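Local coordinates for CTD kinase subunit gamma (Schizosaccharomyces pombe, PDB 5CE7), which is a subunit of the CTD kinase complex, which probably hyperphosphorylates the C-terminal repeats of RNA polymerase II, and is represented here by its noncanonical CTD-interacting domain, at residues Y80-V92 / V121-V134. Residues are numbered along the deposited sequence; the frame is centred on the assembly and turned at random.
Sequences YLNMISRDICKLV and VIDDNQYKDAMATV
Ser85 meets Val121 and Gln126 through a single hydroxyl that both gives and takes a hydrogen bond. With OG anti to the backbone N (chi1 -166°), it donates to Val121 O at 2.7 Å, lying in the plane of that carbonyl, and it accepts from Gln126 NE2 at 3.2 Å, near the amide plane of the glutamine. Gln126 NE2 also lies 2.6 Å from Ser85 O, but at an angle too poor for a hydrogen bond. A short serine suits a place where the two backbones come close, since its hydroxyl can serve a main-chain acceptor and an amide donor together. At the amide's other end, Gln126 OE1 accepts from Asp123 N at 3.0 Å. Asp123 OD1 in turn takes the N-H of Gln126 in a nearly straight bond (174°), and this reciprocal pair is a capping box at the start of helix 124-139. Gln126 OE1 thus completes the box while NE2 bridges to 80-92.

These segments belong to the all-helical, right-handed superhelix of the noncanonical CTD-interacting domain; the pieces 88-92 and 124-134 run nearly parallel, 15° apart.

Further along both segments the contact turns apolar. Ile122 CG2 packs on Ile88 CB, and Ile88 continues onto Leu113 and Leu116. Ala130, small enough for close approach, receives Val92 CG2 on its CB at 4.0 Å, with Cys89 SG nearby. Val92 CG1 reaches Thr133 CG2 at 3.6 Å and Val134 CG2; Thr133 turns its methyl to the valine while OG1 donates back to Asp129 O, which also accepts from Thr133 N on its other face.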
# COMPACT_ATOMS: atom_id res chain seq x y z
N TYR A 80 -3.06 4.44 -9.68
CA TYR A 80 -2.70 3.74 -8.44
C TYR A 80 -3.93 3.21 -7.70
O TYR A 80 -3.92 2.11 -7.16
CB TYR A 80 -1.85 4.63 -7.51
CG TYR A 80 -0.55 5.12 -8.12
CD1 TYR A 80 0.47 4.23 -8.43
CD2 TYR A 80 -0.35 6.47 -8.37
CE1 TYR A 80 1.67 4.68 -8.99
CE2 TYR A 80 0.84 6.93 -8.91
CZ TYR A 80 1.84 6.03 -9.23
OH TYR A 80 3.01 6.50 -9.77
N LEU A 81 -5.00 4.01 -7.69
CA LEU A 81 -6.22 3.64 -6.99
C LEU A 81 -6.83 2.34 -7.52
O LEU A 81 -7.25 1.49 -6.74
CB LEU A 81 -7.25 4.78 -7.06
CG LEU A 81 -6.86 6.06 -6.33
CD1 LEU A 81 -7.68 7.23 -6.82
CD2 LEU A 81 -7.01 5.87 -4.82
N ASN A 82 -6.87 2.19 -8.84
CA ASN A 82 -7.39 0.95 -9.44
C ASN A 82 -6.47 -0.24 -9.20
O ASN A 82 -6.94 -1.36 -9.02
CB ASN A 82 -7.62 1.12 -10.95
CG ASN A 82 -8.84 1.98 -11.26
OD1 ASN A 82 -9.63 2.31 -10.37
ND2 ASN A 82 -9.02 2.33 -12.53
N MSE A 83 -5.16 -0.00 -9.22
CA MSE A 83 -4.21 -1.09 -9.00
C MSE A 83 -4.25 -1.60 -7.56
O MSE A 83 -4.24 -2.80 -7.31
CB MSE A 83 -2.79 -0.64 -9.34
CG MSE A 83 -2.63 -0.13 -10.76
SE MSE A 83 -0.81 0.56 -11.02
CE MSE A 83 -0.10 -0.91 -12.09
N ILE A 84 -4.31 -0.67 -6.62
CA ILE A 84 -4.36 -1.04 -5.21
C ILE A 84 -5.67 -1.74 -4.86
O ILE A 84 -5.69 -2.71 -4.10
CB ILE A 84 -4.12 0.21 -4.33
CG1 ILE A 84 -2.63 0.58 -4.37
CG2 ILE A 84 -4.60 -0.03 -2.91
CD1 ILE A 84 -2.33 2.08 -4.16
N SER A 85 -6.77 -1.24 -5.44
CA SER A 85 -8.08 -1.86 -5.25
C SER A 85 -8.11 -3.30 -5.77
O SER A 85 -8.58 -4.21 -5.08
CB SER A 85 -9.15 -1.03 -5.97
OG SER A 85 -10.44 -1.43 -5.54
N ARG A 86 -7.62 -3.49 -6.99
CA ARG A 86 -7.55 -4.82 -7.60
C ARG A 86 -6.71 -5.76 -6.75
O ARG A 86 -7.03 -6.94 -6.60
CB ARG A 86 -6.94 -4.73 -9.01
CG ARG A 86 -6.58 -6.08 -9.64
CD ARG A 86 -5.61 -5.91 -10.82
NE ARG A 86 -4.27 -5.52 -10.39
CZ ARG A 86 -3.45 -4.71 -11.06
NH1 ARG A 86 -3.83 -4.19 -12.22
NH2 ARG A 86 -2.26 -4.42 -10.56
N ASP A 87 -5.64 -5.23 -6.17
CA ASP A 87 -4.67 -6.08 -5.48
C ASP A 87 -4.81 -6.11 -3.97
O ASP A 87 -3.91 -6.58 -3.28
CB ASP A 87 -3.23 -5.67 -5.84
CG ASP A 87 -2.91 -5.88 -7.32
OD1 ASP A 87 -3.71 -6.54 -8.02
OD2 ASP A 87 -1.87 -5.40 -7.78
N ILE A 88 -5.93 -5.61 -3.44
CA ILE A 88 -6.06 -5.44 -1.99
C ILE A 88 -5.87 -6.72 -1.18
O ILE A 88 -5.22 -6.72 -0.14
CB ILE A 88 -7.37 -4.72 -1.56
CG1 ILE A 88 -7.34 -4.35 -0.07
CG2 ILE A 88 -8.60 -5.58 -1.87
CD1 ILE A 88 -6.17 -3.43 0.34
N CYS A 89 -6.42 -7.83 -1.66
CA CYS A 89 -6.27 -9.08 -0.93
C CYS A 89 -4.85 -9.63 -1.04
O CYS A 89 -4.34 -10.23 -0.09
CB CYS A 89 -7.32 -10.12 -1.35
SG CYS A 89 -9.00 -9.71 -0.77
N LYS A 90 -4.20 -9.42 -2.18
CA LYS A 90 -2.78 -9.77 -2.30
C LYS A 90 -1.95 -8.98 -1.30
O LYS A 90 -1.05 -9.52 -0.64
CB LYS A 90 -2.28 -9.52 -3.73
CG LYS A 90 -2.88 -10.45 -4.77
CD LYS A 90 -2.29 -10.21 -6.16
CE LYS A 90 -2.75 -11.27 -7.16
NZ LYS A 90 -2.23 -11.01 -8.54
N LEU A 91 -2.25 -7.69 -1.19
CA LEU A 91 -1.54 -6.82 -0.26
C LEU A 91 -1.70 -7.37 1.15
O LEU A 91 -0.73 -7.45 1.89
CB LEU A 91 -2.06 -5.39 -0.37
CG LEU A 91 -1.68 -4.74 -1.71
CD1 LEU A 91 -2.47 -3.45 -2.00
CD2 LEU A 91 -0.18 -4.46 -1.75
N VAL A 92 -2.93 -7.73 1.52
CA VAL A 92 -3.17 -8.29 2.85
C VAL A 92 -2.39 -9.58 3.08
O VAL A 92 -1.83 -9.81 4.15
CB VAL A 92 -4.69 -8.53 3.10
CG1 VAL A 92 -4.89 -9.35 4.36
CG2 VAL A 92 -5.44 -7.20 3.19
N VAL A 121 -12.08 3.41 -1.95
CA VAL A 121 -11.04 2.81 -2.78
C VAL A 121 -11.36 1.33 -2.99
O VAL A 121 -11.11 0.76 -4.06
CB VAL A 121 -9.65 2.97 -2.14
CG1 VAL A 121 -8.57 2.34 -3.03
CG2 VAL A 121 -9.35 4.44 -1.89
N ILE A 122 -11.91 0.70 -1.94
CA ILE A 122 -12.38 -0.68 -2.03
C ILE A 122 -13.87 -0.75 -1.68
O ILE A 122 -14.35 0.01 -0.83
CB ILE A 122 -11.57 -1.64 -1.12
CG1 ILE A 122 -11.75 -1.29 0.36
CG2 ILE A 122 -10.08 -1.63 -1.50
CD1 ILE A 122 -10.89 -2.17 1.30
N ASP A 123 -14.62 -1.62 -2.35
CA ASP A 123 -16.05 -1.75 -2.09
C ASP A 123 -16.36 -2.72 -0.93
O ASP A 123 -15.45 -3.22 -0.25
CB ASP A 123 -16.82 -2.15 -3.36
CG ASP A 123 -16.42 -3.52 -3.90
OD1 ASP A 123 -16.06 -4.41 -3.11
OD2 ASP A 123 -16.46 -3.71 -5.14
N ASP A 124 -17.64 -2.97 -0.71
CA ASP A 124 -18.08 -3.77 0.43
C ASP A 124 -17.57 -5.20 0.35
O ASP A 124 -17.12 -5.76 1.35
CB ASP A 124 -19.61 -3.76 0.55
CG ASP A 124 -20.15 -2.42 1.04
OD1 ASP A 124 -19.34 -1.56 1.46
OD2 ASP A 124 -21.39 -2.25 1.03
N ASN A 125 -17.64 -5.80 -0.84
CA ASN A 125 -17.19 -7.17 -1.04
C ASN A 125 -15.68 -7.35 -0.80
O ASN A 125 -15.28 -8.27 -0.09
CB ASN A 125 -17.55 -7.68 -2.43
CG ASN A 125 -17.38 -9.18 -2.56
OD1 ASN A 125 -17.87 -9.94 -1.73
ND2 ASN A 125 -16.65 -9.61 -3.58
N GLN A 126 -14.88 -6.47 -1.41
CA GLN A 126 -13.43 -6.45 -1.18
C GLN A 126 -13.07 -6.29 0.30
O GLN A 126 -12.24 -7.03 0.83
CB GLN A 126 -12.79 -5.31 -1.98
CG GLN A 126 -12.91 -5.46 -3.49
CD GLN A 126 -12.35 -4.25 -4.23
OE1 GLN A 126 -12.94 -3.18 -4.21
NE2 GLN A 126 -11.21 -4.43 -4.88
N TYR A 127 -13.69 -5.32 0.96
CA TYR A 127 -13.45 -5.06 2.37
C TYR A 127 -13.80 -6.30 3.20
O TYR A 127 -13.03 -6.71 4.08
CB TYR A 127 -14.27 -3.86 2.83
CG TYR A 127 -14.13 -3.53 4.31
CD1 TYR A 127 -12.93 -3.08 4.84
CD2 TYR A 127 -15.22 -3.66 5.17
CE1 TYR A 127 -12.80 -2.78 6.18
CE2 TYR A 127 -15.11 -3.35 6.51
CZ TYR A 127 -13.90 -2.91 7.01
OH TYR A 127 -13.79 -2.61 8.35
N LYS A 128 -14.95 -6.89 2.91
CA LYS A 128 -15.37 -8.10 3.60
C LYS A 128 -14.38 -9.23 3.36
O LYS A 128 -14.01 -9.94 4.30
CB LYS A 128 -16.78 -8.52 3.16
CG LYS A 128 -17.92 -7.65 3.71
CD LYS A 128 -19.29 -8.24 3.37
CE LYS A 128 -20.43 -7.43 3.96
NZ LYS A 128 -20.97 -6.40 3.03
N ASP A 129 -13.97 -9.41 2.11
CA ASP A 129 -12.97 -10.43 1.77
C ASP A 129 -11.64 -10.20 2.48
O ASP A 129 -11.05 -11.12 3.04
CB ASP A 129 -12.73 -10.48 0.25
CG ASP A 129 -13.79 -11.31 -0.49
OD1 ASP A 129 -14.63 -11.96 0.16
OD2 ASP A 129 -13.76 -11.31 -1.74
N ALA A 130 -11.15 -8.97 2.43
CA ALA A 130 -9.85 -8.64 3.02
C ALA A 130 -9.89 -8.75 4.55
O ALA A 130 -8.94 -9.24 5.17
CB ALA A 130 -9.43 -7.24 2.59
N MSE A 131 -10.98 -8.30 5.15
CA MSE A 131 -11.17 -8.43 6.60
C MSE A 131 -11.25 -9.90 7.03
O MSE A 131 -10.72 -10.27 8.09
CB MSE A 131 -12.41 -7.66 7.06
CG MSE A 131 -12.25 -6.14 7.00
SE MSE A 131 -10.95 -5.45 8.31
CE MSE A 131 -12.04 -5.74 9.92
N ALA A 132 -11.88 -10.74 6.21
CA ALA A 132 -11.93 -12.17 6.53
C ALA A 132 -10.54 -12.80 6.43
O ALA A 132 -10.21 -13.73 7.17
CB ALA A 132 -12.92 -12.90 5.61
N THR A 133 -9.72 -12.30 5.52
CA THR A 133 -8.36 -12.79 5.38
C THR A 133 -7.55 -12.46 6.63
O THR A 133 -6.86 -13.32 7.17
CB THR A 133 -7.66 -12.19 4.14
OG1 THR A 133 -8.39 -12.56 2.97
CG2 THR A 133 -6.23 -12.71 4.03
N VAL A 134 -7.64 -11.21 7.08
CA VAL A 134 -6.97 -10.80 8.30
C VAL A 134 -7.40 -11.66 9.50
O VAL A 134 -6.57 -12.07 10.30
CB VAL A 134 -7.22 -9.30 8.62
CG1 VAL A 134 -6.63 -8.94 9.97
CG2 VAL A 134 -6.62 -8.41 7.52